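Long-range contacts in type 3A cellulose-binding domain protein (Clostridium thermocellum, PDB 4B9P), which is the extracellular cellulose-binding module of a membrane anti-sigma factor, whose binding of polysaccharide may release the sigma factor SigI2 inside the cell: residues L9-H14 / P25-I30; C60-I65 / Y104-S109; T20-P25 / I108-N113. All coordinates share one frame; numbering follows the deposited sequence. Where two conformers were deposited one is given.

Contact 1: L9-H14 / P25-I30. With ZN (zinc ion), chain C.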
loop_
_atom_site.group_PDB
_atom_site.type_symbol
_atom_site.label_atom_id
_atom_site.label_comp_id
_atom_site.label_asym_id
_atom_site.label_seq_id
_atom_site.Cartn_x
_atom_site.Cartn_y
_atom_site.Cartn_z
ATOM N N LEU A 9 -9.665 -5.414 4.632
ATOM C CA LEU A 9 -8.823 -4.390 4.046
ATOM C C LEU A 9 -9.682 -3.627 3.052
ATOM O O LEU A 9 -10.234 -4.227 2.117
ATOM C CB LEU A 9 -7.627 -5.049 3.378
ATOM C CG LEU A 9 -6.474 -4.226 2.826
ATOM C CD1 LEU A 9 -6.837 -3.409 1.566
ATOM C CD2 LEU A 9 -5.787 -3.415 3.905
ATOM N N GLN A 10 -9.797 -2.311 3.258
ATOM C CA GLN A 10 -10.471 -1.426 2.316
ATOM C C GLN A 10 -9.439 -0.526 1.666
ATOM O O GLN A 10 -8.421 -0.191 2.298
ATOM C CB GLN A 10 -11.573 -0.600 2.972
ATOM C CG GLN A 10 -12.618 -1.454 3.598
ATOM C CD GLN A 10 -13.753 -0.633 4.153
ATOM O OE1 GLN A 10 -13.794 0.563 3.970
ATOM N NE2 GLN A 10 -14.672 -1.270 4.870
ATOM N N ALA A 11 -9.666 -0.121 0.424
ATOM C CA ALA A 11 -8.676 0.720 -0.255
ATOM C C ALA A 11 -9.331 1.457 -1.405
ATOM O O ALA A 11 -10.423 1.089 -1.875
ATOM C CB ALA A 11 -7.541 -0.141 -0.786
ATOM N N TYR A 12 -8.667 2.487 -1.890
ATOM C CA TYR A 12 -8.961 3.044 -3.181
ATOM C C TYR A 12 -7.732 3.809 -3.649
ATOM O O TYR A 12 -6.815 4.084 -2.866
ATOM C CB TYR A 12 -10.207 3.950 -3.154
ATOM C CG TYR A 12 -10.074 5.280 -2.472
ATOM C CD1 TYR A 12 -10.055 5.371 -1.078
ATOM C CD2 TYR A 12 -10.036 6.469 -3.206
ATOM C CE1 TYR A 12 -9.969 6.608 -0.427
ATOM C CE2 TYR A 12 -9.955 7.693 -2.566
ATOM C CZ TYR A 12 -9.937 7.763 -1.187
ATOM O OH TYR A 12 -9.857 8.995 -0.559
ATOM N N ASN A 13 -7.725 4.161 -4.942
ATOM C CA ASN A 13 -6.699 5.026 -5.495
ATOM C C ASN A 13 -7.214 6.438 -5.585
ATOM O O ASN A 13 -8.233 6.705 -6.185
ATOM C CB ASN A 13 -6.290 4.489 -6.862
ATOM C CG ASN A 13 -5.494 3.240 -6.745
ATOM O OD1 ASN A 13 -6.027 2.137 -6.718
ATOM N ND2 ASN A 13 -4.187 3.388 -6.624
ATOM N N HIS A 14 -6.480 7.363 -4.977
ATOM C CA HIS A 14 -6.911 8.750 -4.947
ATOM C C HIS A 14 -6.642 9.467 -6.258
ATOM O O HIS A 14 -7.276 10.483 -6.537
ATOM C CB HIS A 14 -6.229 9.448 -3.765
ATOM C CG HIS A 14 -6.725 10.834 -3.502
ATOM N ND1 HIS A 14 -5.905 11.940 -3.562
ATOM C CD2 HIS A 14 -7.934 11.296 -3.110
ATOM C CE1 HIS A 14 -6.592 13.027 -3.247
ATOM N NE2 HIS A 14 -7.824 12.663 -2.958
ATOM N N PRO A 25 -2.277 5.130 -3.368
ATOM C CA PRO A 25 -3.163 4.182 -2.680
ATOM C C PRO A 25 -3.512 4.670 -1.280
ATOM O O PRO A 25 -2.637 5.168 -0.532
ATOM C CB PRO A 25 -2.307 2.905 -2.628
ATOM C CG PRO A 25 -0.927 3.417 -2.508
ATOM C CD PRO A 25 -0.873 4.682 -3.334
ATOM N N ARG A 26 -4.794 4.574 -0.941
ATOM C CA ARG A 26 -5.258 4.868 0.404
ATOM C C ARG A 26 -5.826 3.579 0.963
ATOM O O ARG A 26 -6.594 2.906 0.265
ATOM C CB ARG A 26 -6.303 5.966 0.362
ATOM C CG ARG A 26 -5.680 7.248 -0.157
ATOM C CD ARG A 26 -6.567 8.417 -0.060
ATOM N NE ARG A 26 -5.783 9.622 -0.298
ATOM C CZ ARG A 26 -6.247 10.839 -0.069
ATOM N NH1 ARG A 26 -7.491 11.002 0.353
ATOM N NH2 ARG A 26 -5.475 11.889 -0.267
ATOM N N ILE A 27 -5.452 3.233 2.199
ATOM C CA ILE A 27 -5.747 1.923 2.742
ATOM C C ILE A 27 -6.309 2.054 4.144
ATOM O O ILE A 27 -5.865 2.892 4.924
ATOM C CB ILE A 27 -4.443 1.094 2.727
ATOM C CG1 ILE A 27 -3.997 0.840 1.258
ATOM C CG2 ILE A 27 -4.597 -0.200 3.444
ATOM C CD1 ILE A 27 -2.535 0.344 1.096
ATOM N N LYS A 28 -7.277 1.202 4.459
ATOM C CA LYS A 28 -7.859 1.126 5.790
ATOM C C LYS A 28 -7.833 -0.345 6.198
ATOM O O LYS A 28 -8.457 -1.184 5.520
ATOM C CB LYS A 28 -9.270 1.695 5.783
ATOM C CG LYS A 28 -9.963 1.777 7.098
ATOM C CD LYS A 28 -11.282 2.580 6.962
ATOM C CE LYS A 28 -12.102 2.522 8.215
ATOM N NZ LYS A 28 -13.443 3.169 8.103
ATOM N N LEU A 29 -7.088 -0.651 7.245
ATOM C CA LEU A 29 -6.998 -2.005 7.761
ATOM C C LEU A 29 -7.836 -2.099 9.007
ATOM O O LEU A 29 -7.609 -1.334 9.964
ATOM C CB LEU A 29 -5.564 -2.301 8.153
ATOM C CG LEU A 29 -5.268 -3.595 8.893
ATOM C CD1 LEU A 29 -5.530 -4.787 7.995
ATOM C CD2 LEU A 29 -3.833 -3.597 9.437
ATOM N N ILE A 30 -8.790 -3.008 9.001
ATOM C CA ILE A 30 -9.762 -3.108 10.086
ATOM C C ILE A 30 -9.661 -4.456 10.766
ATOM O O ILE A 30 -9.624 -5.489 10.100
ATOM C CB ILE A 30 -11.227 -2.914 9.598
ATOM C CG1 ILE A 30 -11.328 -1.614 8.791
ATOM C CG2 ILE A 30 -12.193 -2.947 10.774
ATOM C CD1 ILE A 30 -12.109 -1.787 7.515
HETATM ZN ZN ZN C . -9.170 13.937 -2.316
HETATM O O HOH W 1 -14.948 2.673 5.408
HETATM O O HOH W 2 -10.495 12.517 -1.434
HETATM O O HOH W 3 -10.111 14.377 -4.099
#
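Leu9 packs on Ile27 on the inner side of a pair of antiparallel strands, 9-13 and 25-30, and this is the tight half of the contact. With CG anti to its backbone N (chi1 -172°), Leu9 swings its CD2 branch across to Ile27 CG2, 3.5 Å away and closer than usual for two methyl carbons; the same branch touches Leu29. Ala11 and Asn13 share this buried face, which lies against strands 152-156 and 42-48 of the other sheet; Asn140 and Tyr46 bind the Asn13 amide. Two hydrogen-bonded pairs, Gln10 with Lys28 and Tyr12 with Arg26, zip the backbones together, Gln10 N to Lys28 O at 2.9 Å being nearly straight.

The outer face carries Gln10, Tyr12, Arg26 and Lys28, and is looser and wetter at its Gln10 and Lys28 end. There the two are joined through one water, which donates a hydrogen bond to Gln10 OE1 (2.8 Å) and accepts one from Lys28 NZ (3.1 Å), while Gln10 NE2 binds Glu8. Farther along, where Phe146 covers Tyr12, the extended Arg26 chain runs beside Tyr12, and its NH1 donates to Tyr12 OH at 3.2 Å, well bent at 141° and tilted from the guanidinium plane. Its flat end then lies on the His14 ring, centres 3.5 Å apart and planes only 5° from parallel. His14 ND1 donates to Gln24 OE1, and NE2 holds a zinc ion at 2.0 Å, whose waters 2 and 3 sit at 2.1 Å.

The chemistry thus splits by face: mainly hydrocarbon inside, more polar outside. With NE2 on the metal and the N-H on ND1 engaged by Gln24, the imidazole is fixed in rotation and best read as neutral, which would let the charged guanidinium lie flat on it.

Contact 2: C60-I65 / Y104-S109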
loop_
_atom_site.group_PDB
_atom_site.type_symbol
_atom_site.label_atom_id
_atom_site.label_comp_id
_atom_site.label_asym_id
_atom_site.label_seq_id
_atom_site.Cartn_x
_atom_site.Cartn_y
_atom_site.Cartn_z
ATOM N N CYS A 60 4.457 8.436 3.746
ATOM C CA CYS A 60 3.139 8.430 4.360
ATOM C C CYS A 60 2.770 9.865 4.693
ATOM O O CYS A 60 3.401 10.489 5.534
ATOM C CB CYS A 60 3.140 7.569 5.630
ATOM S SG CYS A 60 1.590 7.649 6.523
ATOM N N ASP A 61 1.773 10.377 3.977
ATOM C CA ASP A 61 1.317 11.725 4.180
ATOM C C ASP A 61 0.517 11.864 5.471
ATOM O O ASP A 61 0.543 12.931 6.092
ATOM C CB ASP A 61 0.479 12.193 2.992
ATOM C CG ASP A 61 1.326 12.621 1.813
ATOM O OD1 ASP A 61 2.550 12.862 1.969
ATOM O OD2 ASP A 61 0.747 12.725 0.727
ATOM N N TRP A 62 -0.189 10.812 5.872
ATOM C CA TRP A 62 -1.038 10.887 7.043
ATOM C C TRP A 62 -1.484 9.506 7.442
ATOM O O TRP A 62 -1.693 8.639 6.589
ATOM C CB TRP A 62 -2.297 11.705 6.730
ATOM C CG TRP A 62 -3.248 11.852 7.894
ATOM C CD1 TRP A 62 -3.196 12.815 8.852
ATOM C CD2 TRP A 62 -4.376 11.039 8.206
ATOM N NE1 TRP A 62 -4.214 12.652 9.741
ATOM C CE2 TRP A 62 -4.957 11.569 9.385
ATOM C CE3 TRP A 62 -4.940 9.904 7.621
ATOM C CZ2 TRP A 62 -6.086 11.025 9.984
ATOM C CZ3 TRP A 62 -6.086 9.347 8.241
ATOM C CH2 TRP A 62 -6.629 9.912 9.407
ATOM N N SER A 63 -1.640 9.291 8.744
ATOM C CA SER A 63 -2.343 8.102 9.246
ATOM C C SER A 63 -3.095 8.533 10.471
ATOM O O SER A 63 -2.671 9.478 11.152
ATOM C CB SER A 63 -1.332 7.039 9.617
ATOM O OG SER A 63 -1.976 5.940 10.214
ATOM N N ASN A 64 -4.193 7.847 10.800
ATOM C CA ASN A 64 -4.892 8.125 12.048
ATOM C C ASN A 64 -4.060 7.760 13.275
ATOM O O ASN A 64 -4.372 8.247 14.368
ATOM C CB ASN A 64 -6.268 7.432 12.081
ATOM C CG ASN A 64 -6.182 5.916 12.098
ATOM O OD1 ASN A 64 -5.326 5.330 11.459
ATOM N ND2 ASN A 64 -7.062 5.282 12.837
ATOM N N ILE A 65 -2.978 6.976 13.120
ATOM C CA ILE A 65 -2.059 6.714 14.247
ATOM C C ILE A 65 -0.787 7.543 14.168
ATOM O O ILE A 65 0.101 7.402 15.006
ATOM C CB ILE A 65 -1.749 5.219 14.434
ATOM C CG1 ILE A 65 -0.931 4.642 13.277
ATOM C CG2 ILE A 65 -3.055 4.452 14.630
ATOM C CD1 ILE A 65 -0.452 3.205 13.521
ATOM N N TYR A 104 -9.256 0.367 13.640
ATOM C CA TYR A 104 -8.685 0.395 12.307
ATOM C C TYR A 104 -7.510 1.329 12.213
ATOM O O TYR A 104 -7.369 2.263 13.026
ATOM C CB TYR A 104 -9.758 0.768 11.258
ATOM C CG TYR A 104 -10.120 2.219 11.303
ATOM C CD1 TYR A 104 -9.432 3.160 10.548
ATOM C CD2 TYR A 104 -11.153 2.657 12.108
ATOM C CE1 TYR A 104 -9.748 4.493 10.600
ATOM C CE2 TYR A 104 -11.496 3.987 12.159
ATOM C CZ TYR A 104 -10.792 4.902 11.404
ATOM O OH TYR A 104 -11.151 6.224 11.464
ATOM N N VAL A 105 -6.680 1.092 11.206
ATOM C CA VAL A 105 -5.655 2.055 10.825
ATOM C C VAL A 105 -5.925 2.499 9.399
ATOM O O VAL A 105 -6.215 1.673 8.520
ATOM C CB VAL A 105 -4.208 1.482 10.918
ATOM C CG1 VAL A 105 -3.180 2.555 10.456
ATOM C CG2 VAL A 105 -3.932 1.044 12.331
ATOM N N GLU A 106 -5.832 3.804 9.185
ATOM C CA GLU A 106 -5.964 4.389 7.855
ATOM C C GLU A 106 -4.611 5.000 7.480
ATOM O O GLU A 106 -3.999 5.692 8.293
ATOM C CB GLU A 106 -7.057 5.457 7.866
ATOM C CG GLU A 106 -7.315 6.065 6.493
ATOM C CD GLU A 106 -8.445 7.095 6.497
ATOM O OE1 GLU A 106 -9.167 7.190 7.527
ATOM O OE2 GLU A 106 -8.604 7.806 5.478
ATOM N N ILE A 107 -4.167 4.733 6.249
ATOM C CA ILE A 107 -2.854 5.160 5.785
ATOM C C ILE A 107 -3.013 5.810 4.434
ATOM O O ILE A 107 -3.512 5.172 3.495
ATOM C CB ILE A 107 -1.872 3.978 5.679
ATOM C CG1 ILE A 107 -1.837 3.234 7.014
ATOM C CG2 ILE A 107 -0.472 4.481 5.292
ATOM C CD1 ILE A 107 -1.034 2.023 7.006
ATOM N N ILE A 108 -2.553 7.056 4.322
ATOM C CA ILE A 108 -2.554 7.802 3.067
ATOM C C ILE A 108 -1.103 7.860 2.602
ATOM O O ILE A 108 -0.271 8.400 3.329
ATOM C CB ILE A 108 -3.120 9.222 3.306
ATOM C CG1 ILE A 108 -4.599 9.156 3.716
ATOM C CG2 ILE A 108 -2.941 10.081 2.055
ATOM C CD1 ILE A 108 -5.247 10.477 3.889
ATOM N N SER A 109 -0.814 7.325 1.408
ATOM C CA SER A 109 0.547 7.210 0.915
ATOM C C SER A 109 0.717 7.837 -0.436
ATOM O O SER A 109 -0.235 7.974 -1.202
ATOM C CB SER A 109 0.921 5.741 0.758
ATOM O OG SER A 109 0.752 5.022 1.971
#
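A classic beta bulge opens this edge of the CBM3 beta-sandwich, where the outermost strand 56-63 runs antiparallel to strand 104-111. Asp61 and Trp62 both face Ile108: Asp61 N donates to Ile108 O at 2.9 Å with a bend (134°), whereas Ile108 N reaches Trp62 O almost straight, also at 2.9 Å. The extra residue shifts the register by one between the Cys60–Ser109 and Ser63–Ile107 pairs.

Toward the end of the strand, side chains supply most of the bonds. Ser63 OG donates to Glu106 O at 2.8 Å and also accepts from Ile65 N, which makes an ST turn and bends the chain out of the strand; Asn64 N adds a weak bond to Glu106 O. Asn64 then uses both ends of its amide, standing in for backbone groups: OD1 receives Glu106 N at 2.8 Å, from above the carbonyl plane, and ND2 donates to Tyr104 O at 3.0 Å, with that oxygen lying in the amide plane. Its CG sits between the backbone N and the carbonyl carbon (chi1 66°), which sets the amide alongside strand 104-109.

On the outer face the Trp62 indole leans its CE3 on Ile108 CD1, 3.8 Å apart, and the Glu106 side chain comes to the ring's edge at CZ3, its carboxylate plane steeply turned against the indole. On the opposite face Cys60 SG meets Ile107 CG2; beyond the strand, Ile65 CD1 meets Val105 CG1.

Against the face carrying Cys60, Ser63 and Ile107 pack Ile70 of strand 70-81 and Ile90 and Phe92 of strand 84-92 in the second sheet, while strand 25-31 flanks strand 104-111 on its other side.

Contact 3: T20-P25 / I108-N113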
loop_
_atom_site.group_PDB
_atom_site.type_symbol
_atom_site.label_atom_id
_atom_site.label_comp_id
_atom_site.label_asym_id
_atom_site.label_seq_id
_atom_site.Cartn_x
_atom_site.Cartn_y
_atom_site.Cartn_z
ATOM N N THR A 20 0.267 8.546 -14.164
ATOM C CA THR A 20 0.380 9.408 -13.000
ATOM C C THR A 20 1.852 9.607 -12.653
ATOM O O THR A 20 2.657 8.675 -12.857
ATOM C CB THR A 20 -0.377 8.790 -11.802
ATOM O OG1 THR A 20 -0.336 9.713 -10.721
ATOM C CG2 THR A 20 0.222 7.439 -11.314
ATOM N N LYS A 21 2.198 10.740 -12.026
ATOM C CA LYS A 21 3.564 10.878 -11.504
ATOM C C LYS A 21 3.637 10.503 -10.036
ATOM O O LYS A 21 4.705 10.583 -9.426
ATOM C CB LYS A 21 4.127 12.265 -11.746
ATOM C CG LYS A 21 3.354 13.357 -11.062
ATOM C CD LYS A 21 4.062 14.714 -11.401
ATOM C CE LYS A 21 3.251 15.941 -11.073
ATOM N NZ LYS A 21 3.195 16.171 -9.590
ATOM N N GLU A 22 2.516 10.032 -9.463
ATOM C CA GLU A 22 2.552 9.455 -8.127
ATOM C C GLU A 22 1.454 8.458 -7.942
ATOM O O GLU A 22 0.311 8.697 -8.303
ATOM C CB GLU A 22 2.525 10.467 -6.984
ATOM C CG GLU A 22 1.804 11.721 -7.140
ATOM C CD GLU A 22 1.962 12.612 -5.898
ATOM O OE1 GLU A 22 1.252 12.338 -4.930
ATOM O OE2 GLU A 22 2.800 13.554 -5.860
ATOM N N LEU A 23 1.801 7.302 -7.404
ATOM C CA LEU A 23 0.782 6.344 -6.952
ATOM C C LEU A 23 0.217 6.858 -5.647
ATOM O O LEU A 23 0.968 7.251 -4.765
ATOM C CB LEU A 23 1.407 4.974 -6.723
ATOM C CG LEU A 23 2.247 4.403 -7.856
ATOM C CD1 LEU A 23 2.823 3.027 -7.477
ATOM C CD2 LEU A 23 1.455 4.330 -9.152
ATOM N N GLN A 24 -1.114 6.856 -5.532
ATOM C CA GLN A 24 -1.766 7.330 -4.309
ATOM C C GLN A 24 -2.768 6.301 -3.788
ATOM O O GLN A 24 -3.963 6.550 -3.721
ATOM C CB GLN A 24 -2.457 8.668 -4.555
ATOM C CG GLN A 24 -1.450 9.792 -4.693
ATOM C CD GLN A 24 -2.082 11.151 -4.459
ATOM O OE1 GLN A 24 -3.296 11.258 -4.192
ATOM N NE2 GLN A 24 -1.280 12.189 -4.571
ATOM N N PRO A 25 -2.277 5.130 -3.368
ATOM C CA PRO A 25 -3.163 4.182 -2.680
ATOM C C PRO A 25 -3.512 4.670 -1.280
ATOM O O PRO A 25 -2.637 5.168 -0.532
ATOM C CB PRO A 25 -2.307 2.905 -2.628
ATOM C CG PRO A 25 -0.927 3.417 -2.508
ATOM C CD PRO A 25 -0.873 4.682 -3.334
ATOM N N ILE A 108 -2.553 7.056 4.322
ATOM C CA ILE A 108 -2.554 7.802 3.067
ATOM C C ILE A 108 -1.103 7.860 2.602
ATOM O O ILE A 108 -0.271 8.400 3.329
ATOM C CB ILE A 108 -3.120 9.222 3.306
ATOM C CG1 ILE A 108 -4.599 9.156 3.716
ATOM C CG2 ILE A 108 -2.941 10.081 2.055
ATOM C CD1 ILE A 108 -5.247 10.477 3.889
ATOM N N SER A 109 -0.814 7.325 1.408
ATOM C CA SER A 109 0.547 7.210 0.915
ATOM C C SER A 109 0.717 7.837 -0.436
ATOM O O SER A 109 -0.235 7.974 -1.202
ATOM C CB SER A 109 0.921 5.741 0.758
ATOM O OG SER A 109 0.752 5.022 1.971
ATOM N N ARG A 110 1.965 8.179 -0.726
ATOM C CA ARG A 110 2.375 8.604 -2.068
ATOM C C ARG A 110 3.649 7.876 -2.416
ATOM O O ARG A 110 4.560 7.823 -1.601
ATOM C CB ARG A 110 2.602 10.131 -2.125
ATOM C CG ARG A 110 1.353 10.938 -1.845
ATOM C CD ARG A 110 1.583 12.395 -2.152
ATOM N NE ARG A 110 2.542 12.908 -1.222
ATOM C CZ ARG A 110 3.568 13.707 -1.503
ATOM N NH1 ARG A 110 3.836 14.129 -2.745
ATOM N NH2 ARG A 110 4.328 14.079 -0.495
ATOM N N ILE A 111 3.751 7.404 -3.654
ATOM C CA ILE A 111 4.929 6.669 -4.107
ATOM C C ILE A 111 5.290 7.171 -5.508
ATOM O O ILE A 111 4.439 7.305 -6.383
ATOM C CB ILE A 111 4.658 5.120 -4.200
ATOM C CG1 ILE A 111 4.272 4.572 -2.805
ATOM C CG2 ILE A 111 5.847 4.348 -4.764
ATOM C CD1 ILE A 111 2.791 4.446 -2.609
ATOM N N GLY A 112 6.575 7.428 -5.714
ATOM C CA GLY A 112 7.030 7.826 -7.035
ATOM C C GLY A 112 8.453 8.303 -7.008
ATOM O O GLY A 112 9.156 8.243 -5.982
ATOM N N ASN A 113 8.905 8.790 -8.168
ATOM C CA ASN A 113 10.245 9.353 -8.305
ATOM C C ASN A 113 10.385 10.494 -7.284
ATOM O O ASN A 113 9.519 11.379 -7.222
ATOM C CB ASN A 113 10.340 9.876 -9.756
ATOM C CG ASN A 113 11.696 10.433 -10.138
ATOM O OD1 ASN A 113 12.346 11.108 -9.365
ATOM N ND2 ASN A 113 12.087 10.202 -11.376
HETATM O O HOH W 4 7.076 9.497 -10.155
HETATM O O HOH W 5 -1.699 3.886 1.733
#
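Leu23 and Ile111 form a single antiparallel bridge, and backbone bonds run along the contact. Leu23 N donates to Ile111 O at 2.8 Å and Ile111 N returns a bond to Leu23 O at 3.0 Å. A weaker one joins Ser109 N to Pro25 O, with water 5 linking the same carbonyl oxygen to Ser109 OG. At the far end, water 4 spans from Lys21 O to Asn113 N.

Charged contacts lie on one side. Glu22 OE2 meets Arg110 NH1 at 3.3 Å in a weak salt bridge, approaching the edge of the guanidinium near its plane. A bend at chi3 (-67°) turns the guanidinium out of line with its chain; NH1 also binds Leu117 O, and NE pairs with Asp61.

Apolar packing fills the other side: Pro25 CD touches Ile111 CD1 at 3.7 Å, the two side chains crossing at about a right angle, and Leu23 CB backs onto Ile111 CB.

This is a loop laid antiparallel along the end of a sandwich strand, just before the chain turns a corner at Gly112; its Leu23 packs beside Asp136, a ligand of the module's calcium ion.

Overall arrangement
From the N terminus, contact 1 is the first to close, returning the chain through residues 15-24 so that strand 25-31 lies along strand 7-13. Contact 2 follows in series: strands 70-81 and 84-92, which belong to the other sheet, intervene before strand 104-111 comes back beside strand 56-63. Contact 3 has the longest span and crosses contact 1 at the shared Pro25; contact 2 opens within that span and ends on the same strand, sharing Ile108 and Ser109 with it. Strand 104-111 also bonds to strand 25-31 through Ile27–Ile107 and Leu29–Val105, making one continuous sheet. Gln24 with His14 joins contacts 1 and 3, and Asp61 with Arg110 joins contacts 2 and 3.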